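Local coordinates for putative uncharacterized protein (PDB 3PGB), which is a copper- and topaquinone-containing amine oxidase that probably oxidises primary amines, using one quinone cofactor per subunit, at residues T55-N66 with G335-Y346. Numbering follows the deposited sequence.
Sequences TPPQEIKAPKEN and GARYSVDAERKY
Tyr338 O is gripped by two donors. Gln58 N reaches it across the contact at 3.0 Å, in the carbonyl plane, and NE2 of Gln322 of the second subunit also bonds to it. The parallel strand pairing continues from Val340 N to Gln58 O and from Ile60 N to Val340 O. Beside it, Pro57 CB lies 3.6 Å from Tyr338 CE2. Further along, Asp341 OD2 accepts the backbone N of Ala62 at 2.9 Å, through the lone pair turned away from OD1. OD1 takes the backbone N of Arg344 from above the carboxylate plane, which closes an Asx motif. With CG anti to the backbone N (chi1 -174°), the group reaches both donors. Arg344 then runs out extended to Glu65. In the conformer described, Glu65 OE2 comes to 2.7 Å from Arg344 NH2 as a salt bridge, but a second conformer of Glu65 makes this doubtful. Asn66 ND2 donates to Arg344 O at 2.9 Å, with the acceptor in its amide plane, and also bonds Ile356 O. Ala62 CB sits over the Tyr346 ring, 3.8 Å from the centroid, in a CH-pi contact. Ile60 CD1 meets the same ring at its edge. Lys345 and Tyr346 opposite Asp341 form a G1 beta bulge in the 339-341/346-349 hairpin. The N-terminal strand 58-59 thus adds a short parallel edge to an antiparallel meander of the copper amine oxidase enzyme domain.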
# COMPACT_ATOMS: atom_id res chain seq x y z
N THR A 55 31.48 -3.05 4.09
CA THR A 55 31.97 -4.26 3.47
C THR A 55 31.00 -4.74 2.40
O THR A 55 29.79 -4.71 2.61
CB THR A 55 32.19 -5.37 4.51
OG1 THR A 55 31.17 -5.29 5.51
CG2 THR A 55 33.54 -5.19 5.19
N PRO A 56 31.53 -5.19 1.24
CA PRO A 56 30.65 -5.70 0.19
C PRO A 56 29.94 -6.97 0.64
O PRO A 56 30.22 -7.47 1.74
CB PRO A 56 31.61 -6.00 -0.98
CG PRO A 56 32.95 -5.48 -0.58
CD PRO A 56 32.95 -5.40 0.91
N PRO A 57 29.02 -7.50 -0.18
CA PRO A 57 28.35 -8.74 0.23
C PRO A 57 29.33 -9.91 0.31
O PRO A 57 30.37 -9.89 -0.34
CB PRO A 57 27.32 -8.98 -0.88
CG PRO A 57 27.76 -8.14 -2.03
CD PRO A 57 28.53 -7.00 -1.47
N GLN A 58 29.00 -10.92 1.10
CA GLN A 58 29.83 -12.12 1.20
C GLN A 58 29.88 -12.83 -0.15
O GLN A 58 28.90 -12.83 -0.89
CB GLN A 58 29.32 -13.06 2.29
CG GLN A 58 29.46 -12.49 3.70
CD GLN A 58 29.05 -13.45 4.81
OE1 GLN A 58 28.41 -14.48 4.57
NE2 GLN A 58 29.40 -13.11 6.04
N GLU A 59 31.05 -13.39 -0.47
CA GLU A 59 31.21 -14.26 -1.64
C GLU A 59 30.92 -15.69 -1.25
O GLU A 59 31.68 -16.27 -0.48
CB GLU A 59 32.63 -14.22 -2.18
CG GLU A 59 33.03 -12.98 -2.93
CD GLU A 59 34.46 -13.08 -3.43
OE1 GLU A 59 35.30 -12.24 -3.01
OE2 GLU A 59 34.75 -14.02 -4.20
N ILE A 60 29.83 -16.25 -1.77
CA ILE A 60 29.53 -17.65 -1.57
C ILE A 60 29.42 -18.37 -2.92
O ILE A 60 29.41 -17.73 -3.97
CB ILE A 60 28.23 -17.85 -0.76
CG1 ILE A 60 27.04 -17.18 -1.45
CG2 ILE A 60 28.40 -17.30 0.65
CD1 ILE A 60 25.71 -17.75 -1.01
N LYS A 61 29.34 -19.69 -2.86
CA LYS A 61 29.08 -20.49 -4.05
C LYS A 61 27.74 -21.20 -3.93
O LYS A 61 27.51 -21.96 -2.98
CB LYS A 61 30.23 -21.46 -4.34
CG LYS A 61 31.40 -20.75 -5.05
CD LYS A 61 32.54 -21.69 -5.43
CE LYS A 61 33.69 -20.91 -6.08
NZ LYS A 61 34.78 -21.79 -6.61
N ALA A 62 26.84 -20.94 -4.88
CA ALA A 62 25.51 -21.55 -4.90
C ALA A 62 25.64 -23.06 -4.87
O ALA A 62 26.58 -23.60 -5.47
CB ALA A 62 24.74 -21.10 -6.13
N PRO A 63 24.72 -23.76 -4.18
CA PRO A 63 24.79 -25.23 -4.10
C PRO A 63 24.62 -25.94 -5.44
O PRO A 63 25.10 -27.07 -5.60
CB PRO A 63 23.64 -25.59 -3.15
CG PRO A 63 22.74 -24.43 -3.17
CD PRO A 63 23.59 -23.22 -3.41
N LYS A 64 23.95 -25.30 -6.39
CA LYS A 64 23.73 -25.87 -7.71
C LYS A 64 24.05 -24.84 -8.79
O LYS A 64 24.12 -23.65 -8.51
CB LYS A 64 22.26 -26.29 -7.84
CG LYS A 64 21.83 -27.32 -6.81
CD LYS A 64 22.44 -28.69 -7.10
CE LYS A 64 22.04 -29.70 -6.03
NZ LYS A 64 22.65 -31.04 -6.25
N GLU A 65 24.25 -25.31 -10.03
CA GLU A 65 24.41 -24.38 -11.14
C GLU A 65 23.10 -23.64 -11.36
O GLU A 65 22.02 -24.12 -10.99
CB GLU A 65 24.87 -25.10 -12.41
CG GLU A 65 26.35 -25.48 -12.41
CD GLU A 65 27.27 -24.27 -12.47
OE1 GLU A 65 26.80 -23.16 -12.81
OE2 GLU A 65 28.48 -24.43 -12.18
N ASN A 66 23.19 -22.45 -11.95
CA ASN A 66 21.99 -21.67 -12.26
C ASN A 66 21.52 -22.08 -13.65
O ASN A 66 22.02 -21.59 -14.67
CB ASN A 66 22.28 -20.16 -12.17
CG ASN A 66 21.04 -19.30 -12.39
OD1 ASN A 66 20.11 -19.69 -13.09
ND2 ASN A 66 21.05 -18.11 -11.82
N GLY A 335 28.03 -2.17 5.79
CA GLY A 335 27.93 -2.65 4.42
C GLY A 335 26.81 -3.66 4.22
O GLY A 335 25.80 -3.63 4.92
N ALA A 336 27.02 -4.56 3.25
CA ALA A 336 25.98 -5.48 2.79
C ALA A 336 25.85 -6.71 3.68
O ALA A 336 26.78 -7.51 3.78
CB ALA A 336 26.29 -5.92 1.36
N ARG A 337 24.70 -6.87 4.33
CA ARG A 337 24.46 -8.03 5.21
C ARG A 337 23.79 -9.19 4.47
O ARG A 337 22.87 -9.83 4.98
CB ARG A 337 23.63 -7.62 6.42
CG ARG A 337 24.29 -6.58 7.31
CD ARG A 337 23.50 -6.39 8.60
NE ARG A 337 22.08 -6.24 8.30
CZ ARG A 337 21.08 -6.52 9.14
NH1 ARG A 337 21.30 -6.95 10.37
NH2 ARG A 337 19.83 -6.35 8.72
N TYR A 338 24.27 -9.48 3.27
CA TYR A 338 23.78 -10.59 2.47
C TYR A 338 24.95 -11.25 1.73
O TYR A 338 26.10 -10.81 1.85
CB TYR A 338 22.69 -10.13 1.50
CG TYR A 338 23.06 -8.94 0.64
CD1 TYR A 338 22.86 -7.64 1.10
CD2 TYR A 338 23.57 -9.11 -0.64
CE1 TYR A 338 23.18 -6.54 0.31
CE2 TYR A 338 23.90 -8.02 -1.43
CZ TYR A 338 23.70 -6.74 -0.95
OH TYR A 338 24.02 -5.66 -1.73
N SER A 339 24.65 -12.32 1.00
CA SER A 339 25.68 -13.10 0.31
C SER A 339 25.29 -13.31 -1.14
O SER A 339 24.12 -13.48 -1.46
CB SER A 339 25.85 -14.44 1.01
OG SER A 339 25.97 -14.25 2.42
N VAL A 340 26.28 -13.31 -2.02
CA VAL A 340 26.05 -13.40 -3.45
C VAL A 340 27.08 -14.30 -4.13
O VAL A 340 28.27 -14.27 -3.80
CB VAL A 340 26.14 -12.01 -4.11
CG1 VAL A 340 26.21 -12.13 -5.63
CG2 VAL A 340 24.96 -11.14 -3.70
N ASP A 341 26.59 -15.12 -5.06
CA ASP A 341 27.43 -15.79 -6.05
C ASP A 341 27.24 -15.01 -7.34
O ASP A 341 26.20 -15.08 -7.98
CB ASP A 341 27.00 -17.26 -6.22
CG ASP A 341 27.93 -18.06 -7.13
OD1 ASP A 341 28.64 -17.46 -7.97
OD2 ASP A 341 27.93 -19.31 -7.00
N ALA A 342 28.26 -14.24 -7.71
CA ALA A 342 28.20 -13.39 -8.89
C ALA A 342 28.16 -14.21 -10.19
O ALA A 342 27.51 -13.81 -11.15
CB ALA A 342 29.37 -12.42 -8.91
N GLU A 343 28.87 -15.33 -10.21
CA GLU A 343 28.95 -16.18 -11.40
C GLU A 343 27.64 -16.95 -11.60
O GLU A 343 27.17 -17.09 -12.73
CB GLU A 343 30.14 -17.13 -11.32
N ARG A 344 27.06 -17.44 -10.51
CA ARG A 344 25.79 -18.16 -10.58
C ARG A 344 24.56 -17.29 -10.29
O ARG A 344 23.45 -17.81 -10.22
CB ARG A 344 25.81 -19.38 -9.65
CG ARG A 344 26.91 -20.36 -9.99
CD ARG A 344 26.78 -21.67 -9.25
NE ARG A 344 27.82 -22.63 -9.66
CZ ARG A 344 28.00 -23.83 -9.11
NH1 ARG A 344 27.22 -24.26 -8.12
NH2 ARG A 344 28.97 -24.62 -9.56
N LYS A 345 24.76 -15.98 -10.14
CA LYS A 345 23.65 -15.03 -9.96
C LYS A 345 22.69 -15.52 -8.87
O LYS A 345 21.48 -15.65 -9.08
CB LYS A 345 22.92 -14.83 -11.30
CG LYS A 345 23.82 -14.36 -12.46
CD LYS A 345 24.01 -12.85 -12.42
CE LYS A 345 25.12 -12.36 -13.38
NZ LYS A 345 25.19 -10.85 -13.42
N TYR A 346 23.25 -15.79 -7.70
CA TYR A 346 22.54 -16.42 -6.61
C TYR A 346 22.69 -15.53 -5.39
O TYR A 346 23.75 -14.97 -5.17
CB TYR A 346 23.14 -17.81 -6.36
CG TYR A 346 22.63 -18.55 -5.15
CD1 TYR A 346 21.35 -19.09 -5.13
CD2 TYR A 346 23.44 -18.72 -4.03
CE1 TYR A 346 20.88 -19.79 -4.02
CE2 TYR A 346 22.98 -19.42 -2.91
CZ TYR A 346 21.70 -19.94 -2.91
OH TYR A 346 21.23 -20.63 -1.82